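Local coordinates for protein P47 (Clostridium botulinum, PDB 6EKT) that is encoded in a botulinum neurotoxin gene cluster, resembles tubular lipid-binding (TULIP) proteins and may help protect the toxin during its passage through the host gut, at residues L109-D114 with F129-E134; I51-S56 with K171-I176. One frame throughout, in Å; residues are numbered along the deposited sequence.

In the fold
Both contacts lie in the N-terminal TULIP-like domain, whose fold closely resembles that of OrfX2, and their centres are about 13 Å apart. Interaction 1 joins the strands of the hairpin 108-118/124-141; interaction 2 ties the edge strand 52-57 of a second sheet to the loop that follows helix 152-168. Along the chain, the hairpin falls wholly between the two segments of interaction 2. They meet at Ile-173: its CG2 packs 3.7 Å from Phe-129 CD2, and its CG1 lies 3.8 Å from Phe-131 CZ. One isoleucine thus carries apolar packing from the hairpin of 109-114 with 129-134 to Phe-53 and Ile-51.

Interaction 1 of 2, residues L109-D114 with F129-E134; sequences LEIKLD and FNFGSE
Ile-111 meets two phenylalanines of the neighbouring strand and the turn that follows it. Its side chain crosses that of Phe-129 at about a right angle, CG2 reaching ring atom CD1 at 3.4 Å. With CG2 anti to the backbone N and CG1 anti to the carbonyl carbon (chi1 -55°), the two branches part: CG2 touches both rings, while CD1 runs on to Phe-131 CE1 at 3.9 Å. Leu-113 CD2 comes to the same ring atom, Phe-129 CD1, at 3.6 Å, but from the other side of the ring plane, so that CD1 is held between the two aliphatic side chains. Phe-177 meets Phe-129 edge-to-face, and Phe-166 of helix 152-168 packs on Ile-111, so these residues belong to the buried interior between sheet and helix.

The polar side is carried by Asn-130 and Asp-114. Asn-130 ND2 donates to Asp-114 OD2 at 2.9 Å, a nearly straight bond (169°) that stays in the amide plane but meets the carboxylate on its anti side; the two flat groups are turned 65° apart. The other end of the amide, OD1, accepts from Gly-132 N and closes an Asx turn. Between the antiparallel strands of the hairpin, Asn-130 N gives a 2.7 Å bond to Lys-112 O, while the lysine's NZ turns to Asn-80.

Both ends of the Asn-130 amide are engaged, which fixes its flip: the NH2 faces the carboxylate and the oxygen faces the turn, so one side chain links strand 108-118 to the bend where its partner strand is interrupted.

Interaction 2 of 2, residues I51-S56 with K171-I176; sequences IQFLYS and KQISYI
Gln-172 and Ile-173 meet Ile-51 and Phe-53 where the loop after helix 152-168 passes the start of strand 52-57, an edge strand of a four-stranded antiparallel sheet in the TULIP-like N-terminal domain. No backbone ladder forms here; the nearest CA atoms, those of Ile-51 and Gln-172, are 7.5 Å apart, and side chains bridge the interval.

The polar part is a side-chain-to-backbone hydrogen bond. Gln-172 NE2 donates to Gln-52 O at 2.8 Å, with an N-H...O angle of 152° and the donor tilted from the carbonyl plane. The glutamine points across to the strand with CG anti to its carbonyl carbon (chi1 -81°), and a bend at chi2 carries the amide over to Gln-52 O. NE2 also bonds to Asn-169 OD1, and Asn-169 ND2 in turn reaches Leu-54 O, so two amide side chains from beyond the helix end grip successive outward-facing carbonyls of the strand. Both amide hydrogens of Gln-172 can be used in this way, which would fix the orientation of the group.

Apolar packing lies alongside. Phe-53 and Ile-173 cross at about a right angle, and Ile-173 CG1 sits in the plane of the phenyl ring, 3.8 Å from CZ. Ile-173 CD1 also meets Ile-51 CG2 at 4.0 Å. Phe-166 and Phe-68 both pack edge-to-face with Phe-53, so its ring joins side chains of helix 152-168 and of the adjoining strand 62-68.

Where the two kinds of contact join, the Gln-172 amide is turned 68° from the Phe-53 ring, and NE2 lies at the ring's edge, 3.8 Å from CD1.

Interaction 1 of 2, residues L109-D114 with F129-E134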
loop_
_atom_site.group_PDB
_atom_site.type_symbol
_atom_site.label_atom_id
_atom_site.label_comp_id
_atom_site.label_asym_id
_atom_site.label_seq_id
_atom_site.Cartn_x
_atom_site.Cartn_y
_atom_site.Cartn_z
ATOM N N LEU A 109 -21.477 19.875 3.487
ATOM C CA LEU A 109 -22.072 18.604 3.790
ATOM C C LEU A 109 -20.994 17.580 4.131
ATOM O O LEU A 109 -19.796 17.789 3.863
ATOM C CB LEU A 109 -22.900 18.100 2.599
ATOM C CG LEU A 109 -23.885 19.082 1.951
ATOM C CD1 LEU A 109 -24.481 18.525 0.665
ATOM C CD2 LEU A 109 -24.981 19.447 2.931
ATOM N N GLU A 110 -21.434 16.482 4.732
ATOM C CA GLU A 110 -20.636 15.275 4.794
ATOM C C GLU A 110 -21.417 14.157 4.140
ATOM O O GLU A 110 -22.580 13.930 4.470
ATOM C CB GLU A 110 -20.249 14.924 6.233
ATOM C CG GLU A 110 -19.003 15.652 6.676
ATOM C CD GLU A 110 -18.510 15.253 8.056
ATOM O OE1 GLU A 110 -17.790 16.064 8.652
ATOM O OE2 GLU A 110 -18.819 14.137 8.545
ATOM N N ILE A 111 -20.781 13.459 3.194
ATOM C CA ILE A 111 -21.462 12.386 2.478
ATOM C C ILE A 111 -20.619 11.130 2.601
ATOM O O ILE A 111 -19.400 11.176 2.396
ATOM C CB ILE A 111 -21.761 12.737 0.994
ATOM C CG1 ILE A 111 -22.562 14.063 0.891
ATOM C CG2 ILE A 111 -22.512 11.589 0.312
ATOM C CD1 ILE A 111 -22.960 14.502 -0.514
ATOM N N LYS A 112 -21.283 10.029 2.932
ATOM C CA LYS A 112 -20.635 8.726 3.054
ATOM C C LYS A 112 -20.138 8.233 1.689
ATOM O O LYS A 112 -20.767 8.503 0.664
ATOM C CB LYS A 112 -21.621 7.723 3.646
ATOM C CG LYS A 112 -20.978 6.422 4.106
ATOM C CD LYS A 112 -21.973 5.463 4.725
ATOM C CE LYS A 112 -22.393 5.856 6.140
ATOM N NZ LYS A 112 -21.247 5.862 7.074
ATOM N N LEU A 113 -18.994 7.546 1.693
ATOM C CA LEU A 113 -18.546 6.769 0.534
ATOM C C LEU A 113 -18.768 5.300 0.844
ATOM O O LEU A 113 -18.632 4.878 1.997
ATOM C CB LEU A 113 -17.074 7.042 0.192
ATOM C CG LEU A 113 -16.568 8.490 0.004
ATOM C CD1 LEU A 113 -15.175 8.547 -0.603
ATOM C CD2 LEU A 113 -17.489 9.354 -0.846
ATOM N N ASP A 114 -19.167 4.534 -0.163
ATOM C CA ASP A 114 -19.215 3.091 -0.042
ATOM C C ASP A 114 -18.699 2.448 -1.325
ATOM O O ASP A 114 -18.619 3.110 -2.361
ATOM C CB ASP A 114 -20.639 2.612 0.278
ATOM C CG ASP A 114 -20.909 2.568 1.771
ATOM O OD1 ASP A 114 -20.145 1.895 2.509
ATOM O OD2 ASP A 114 -21.877 3.230 2.217
ATOM N N PHE A 129 -19.867 8.153 -3.806
ATOM C CA PHE A 129 -20.824 8.736 -2.853
ATOM C C PHE A 129 -22.003 7.804 -2.592
ATOM O O PHE A 129 -22.548 7.195 -3.522
ATOM C CB PHE A 129 -21.393 10.047 -3.391
ATOM C CG PHE A 129 -20.473 11.230 -3.262
ATOM C CD1 PHE A 129 -20.010 11.651 -2.014
ATOM C CD2 PHE A 129 -20.103 11.950 -4.387
ATOM C CE1 PHE A 129 -19.173 12.757 -1.898
ATOM C CE2 PHE A 129 -19.279 13.065 -4.278
ATOM C CZ PHE A 129 -18.827 13.472 -3.028
ATOM N N ASN A 130 -22.401 7.716 -1.329
ATOM C CA ASN A 130 -23.627 7.038 -0.949
ATOM C C ASN A 130 -24.525 8.028 -0.206
ATOM O O ASN A 130 -24.228 8.425 0.924
ATOM C CB ASN A 130 -23.325 5.817 -0.075
ATOM C CG ASN A 130 -24.549 4.971 0.194
ATOM O OD1 ASN A 130 -25.664 5.288 -0.238
ATOM N ND2 ASN A 130 -24.355 3.901 0.939
ATOM N N PHE A 131 -25.607 8.419 -0.872
ATOM C CA PHE A 131 -26.535 9.421 -0.359
ATOM C C PHE A 131 -27.488 8.821 0.680
ATOM O O PHE A 131 -28.165 9.566 1.404
ATOM C CB PHE A 131 -27.349 10.034 -1.511
ATOM C CG PHE A 131 -26.604 11.047 -2.358
ATOM C CD1 PHE A 131 -25.212 11.189 -2.311
ATOM C CD2 PHE A 131 -27.314 11.835 -3.266
ATOM C CE1 PHE A 131 -24.553 12.099 -3.137
ATOM C CE2 PHE A 131 -26.662 12.750 -4.092
ATOM C CZ PHE A 131 -25.279 12.885 -4.025
ATOM N N GLY A 132 -27.568 7.487 0.725
ATOM C CA GLY A 132 -28.414 6.771 1.687
ATOM C C GLY A 132 -29.887 7.040 1.476
ATOM O O GLY A 132 -30.370 7.049 0.332
ATOM N N SER A 133 -30.599 7.267 2.576
ATOM C CA SER A 133 -32.039 7.524 2.529
ATOM C C SER A 133 -32.412 8.439 3.690
ATOM O O SER A 133 -31.554 8.793 4.496
ATOM C CB SER A 133 -32.832 6.208 2.573
ATOM O OG SER A 133 -32.760 5.599 3.850
ATOM N N GLU A 134 -33.683 8.832 3.778
ATOM C CA GLU A 134 -34.138 9.685 4.882
ATOM C C GLU A 134 -34.011 9.006 6.245
ATOM O O GLU A 134 -33.941 9.684 7.262
ATOM C CB GLU A 134 -35.567 10.174 4.642
ATOM C CG GLU A 134 -35.644 11.290 3.602
ATOM C CD GLU A 134 -36.683 11.026 2.520
ATOM O OE1 GLU A 134 -37.875 10.859 2.877
ATOM O OE2 GLU A 134 -36.316 11.000 1.311
#

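Interaction 2 of 2, residues I51-S56 with K171-I176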
loop_
_atom_site.group_PDB
_atom_site.type_symbol
_atom_site.label_atom_id
_atom_site.label_comp_id
_atom_site.label_asym_id
_atom_site.label_seq_id
_atom_site.Cartn_x
_atom_site.Cartn_y
_atom_site.Cartn_z
ATOM N N ILE A 51 -24.630 19.839 -13.356
ATOM C CA ILE A 51 -25.521 19.230 -12.376
ATOM C C ILE A 51 -26.482 20.254 -11.794
ATOM O O ILE A 51 -26.066 21.286 -11.252
ATOM C CB ILE A 51 -24.724 18.530 -11.242
ATOM C CG1 ILE A 51 -23.697 17.518 -11.808
ATOM C CG2 ILE A 51 -25.661 17.901 -10.216
ATOM C CD1 ILE A 51 -24.285 16.274 -12.455
ATOM N N GLN A 52 -27.772 19.960 -11.949
ATOM C CA GLN A 52 -28.817 20.660 -11.211
ATOM C C GLN A 52 -29.779 19.695 -10.522
ATOM O O GLN A 52 -30.146 18.660 -11.090
ATOM C CB GLN A 52 -29.540 21.702 -12.071
ATOM C CG GLN A 52 -30.402 21.183 -13.217
ATOM C CD GLN A 52 -31.381 22.241 -13.713
ATOM O OE1 GLN A 52 -32.588 22.148 -13.472
ATOM N NE2 GLN A 52 -30.862 23.268 -14.374
ATOM N N PHE A 53 -30.134 20.027 -9.284
ATOM C CA PHE A 53 -31.054 19.225 -8.489
ATOM C C PHE A 53 -32.369 19.993 -8.364
ATOM O O PHE A 53 -32.376 21.150 -7.905
ATOM C CB PHE A 53 -30.501 18.949 -7.064
ATOM C CG PHE A 53 -29.330 17.976 -6.992
ATOM C CD1 PHE A 53 -28.856 17.271 -8.112
ATOM C CD2 PHE A 53 -28.709 17.746 -5.755
ATOM C CE1 PHE A 53 -27.789 16.376 -7.992
ATOM C CE2 PHE A 53 -27.647 16.855 -5.633
ATOM C CZ PHE A 53 -27.185 16.173 -6.752
ATOM N N LEU A 54 -33.456 19.342 -8.783
ATOM C CA LEU A 54 -34.830 19.805 -8.540
ATOM C C LEU A 54 -35.590 18.848 -7.625
ATOM O O LEU A 54 -35.416 17.629 -7.704
ATOM C CB LEU A 54 -35.620 19.934 -9.856
ATOM C CG LEU A 54 -35.070 20.742 -11.035
ATOM C CD1 LEU A 54 -35.767 20.365 -12.346
ATOM C CD2 LEU A 54 -35.262 22.222 -10.765
ATOM N N TYR A 55 -36.451 19.419 -6.782
ATOM C CA TYR A 55 -37.385 18.660 -5.963
ATOM C C TYR A 55 -38.680 19.462 -5.800
ATOM O O TYR A 55 -38.641 20.667 -5.544
ATOM C CB TYR A 55 -36.781 18.307 -4.594
ATOM C CG TYR A 55 -37.798 17.732 -3.629
ATOM C CD1 TYR A 55 -38.131 16.362 -3.655
ATOM C CD2 TYR A 55 -38.456 18.556 -2.716
ATOM C CE1 TYR A 55 -39.087 15.840 -2.783
ATOM C CE2 TYR A 55 -39.410 18.042 -1.847
ATOM C CZ TYR A 55 -39.716 16.690 -1.886
ATOM O OH TYR A 55 -40.657 16.197 -1.019
ATOM N N SER A 56 -39.809 18.766 -5.936
ATOM C CA SER A 56 -41.147 19.351 -5.798
ATOM C C SER A 56 -42.067 18.477 -4.970
ATOM O O SER A 56 -41.935 17.248 -4.959
ATOM C CB SER A 56 -41.783 19.535 -7.171
ATOM O OG SER A 56 -41.300 20.708 -7.767
ATOM N N LYS A 171 -29.229 9.424 -8.552
ATOM C CA LYS A 171 -28.777 8.827 -9.824
ATOM C C LYS A 171 -27.906 9.735 -10.693
ATOM O O LYS A 171 -27.171 9.259 -11.548
ATOM C CB LYS A 171 -29.966 8.294 -10.641
ATOM C CG LYS A 171 -30.748 7.176 -9.956
ATOM C CD LYS A 171 -30.038 5.823 -10.026
ATOM C CE LYS A 171 -30.705 4.789 -9.122
ATOM N NZ LYS A 171 -32.122 4.499 -9.494
ATOM N N GLN A 172 -27.969 11.039 -10.448
ATOM C CA GLN A 172 -27.202 12.019 -11.223
ATOM C C GLN A 172 -25.715 12.068 -10.908
ATOM O O GLN A 172 -24.924 12.516 -11.737
ATOM C CB GLN A 172 -27.760 13.411 -11.000
ATOM C CG GLN A 172 -28.985 13.744 -11.822
ATOM C CD GLN A 172 -29.021 15.213 -12.131
ATOM O OE1 GLN A 172 -28.200 15.712 -12.899
ATOM N NE2 GLN A 172 -29.955 15.919 -11.524
ATOM N N ILE A 173 -25.358 11.663 -9.694
ATOM C CA ILE A 173 -23.986 11.666 -9.237
ATOM C C ILE A 173 -23.488 10.223 -9.290
ATOM O O ILE A 173 -23.975 9.367 -8.538
ATOM C CB ILE A 173 -23.862 12.252 -7.798
ATOM C CG1 ILE A 173 -24.497 13.653 -7.694
ATOM C CG2 ILE A 173 -22.412 12.198 -7.296
ATOM C CD1 ILE A 173 -23.853 14.759 -8.519
ATOM N N SER A 174 -22.552 9.966 -10.211
ATOM C CA SER A 174 -21.862 8.676 -10.345
ATOM C C SER A 174 -20.355 8.880 -10.415
ATOM O O SER A 174 -19.673 8.130 -11.133
ATOM C CB SER A 174 -22.272 7.944 -11.639
ATOM O OG SER A 174 -23.660 7.965 -11.874
ATOM N N TYR A 175 -19.816 9.870 -9.701
ATOM C CA TYR A 175 -18.372 10.060 -9.706
ATOM C C TYR A 175 -17.666 8.847 -9.065
ATOM O O TYR A 175 -18.051 8.403 -7.976
ATOM C CB TYR A 175 -17.939 11.381 -9.053
ATOM C CG TYR A 175 -16.444 11.551 -9.084
ATOM C CD1 TYR A 175 -15.802 12.024 -10.234
ATOM C CD2 TYR A 175 -15.653 11.179 -7.981
ATOM C CE1 TYR A 175 -14.419 12.152 -10.277
ATOM C CE2 TYR A 175 -14.273 11.306 -8.013
ATOM C CZ TYR A 175 -13.661 11.791 -9.157
ATOM O OH TYR A 175 -12.287 11.902 -9.187
ATOM N N ILE A 176 -16.669 8.307 -9.776
ATOM C CA ILE A 176 -15.898 7.144 -9.305
ATOM C C ILE A 176 -14.651 7.681 -8.622
ATOM O O ILE A 176 -13.746 8.191 -9.292
ATOM C CB ILE A 176 -15.474 6.189 -10.465
ATOM C CG1 ILE A 176 -16.663 5.745 -11.347
ATOM C CG2 ILE A 176 -14.653 5.010 -9.945
ATOM C CD1 ILE A 176 -17.852 5.148 -10.607
#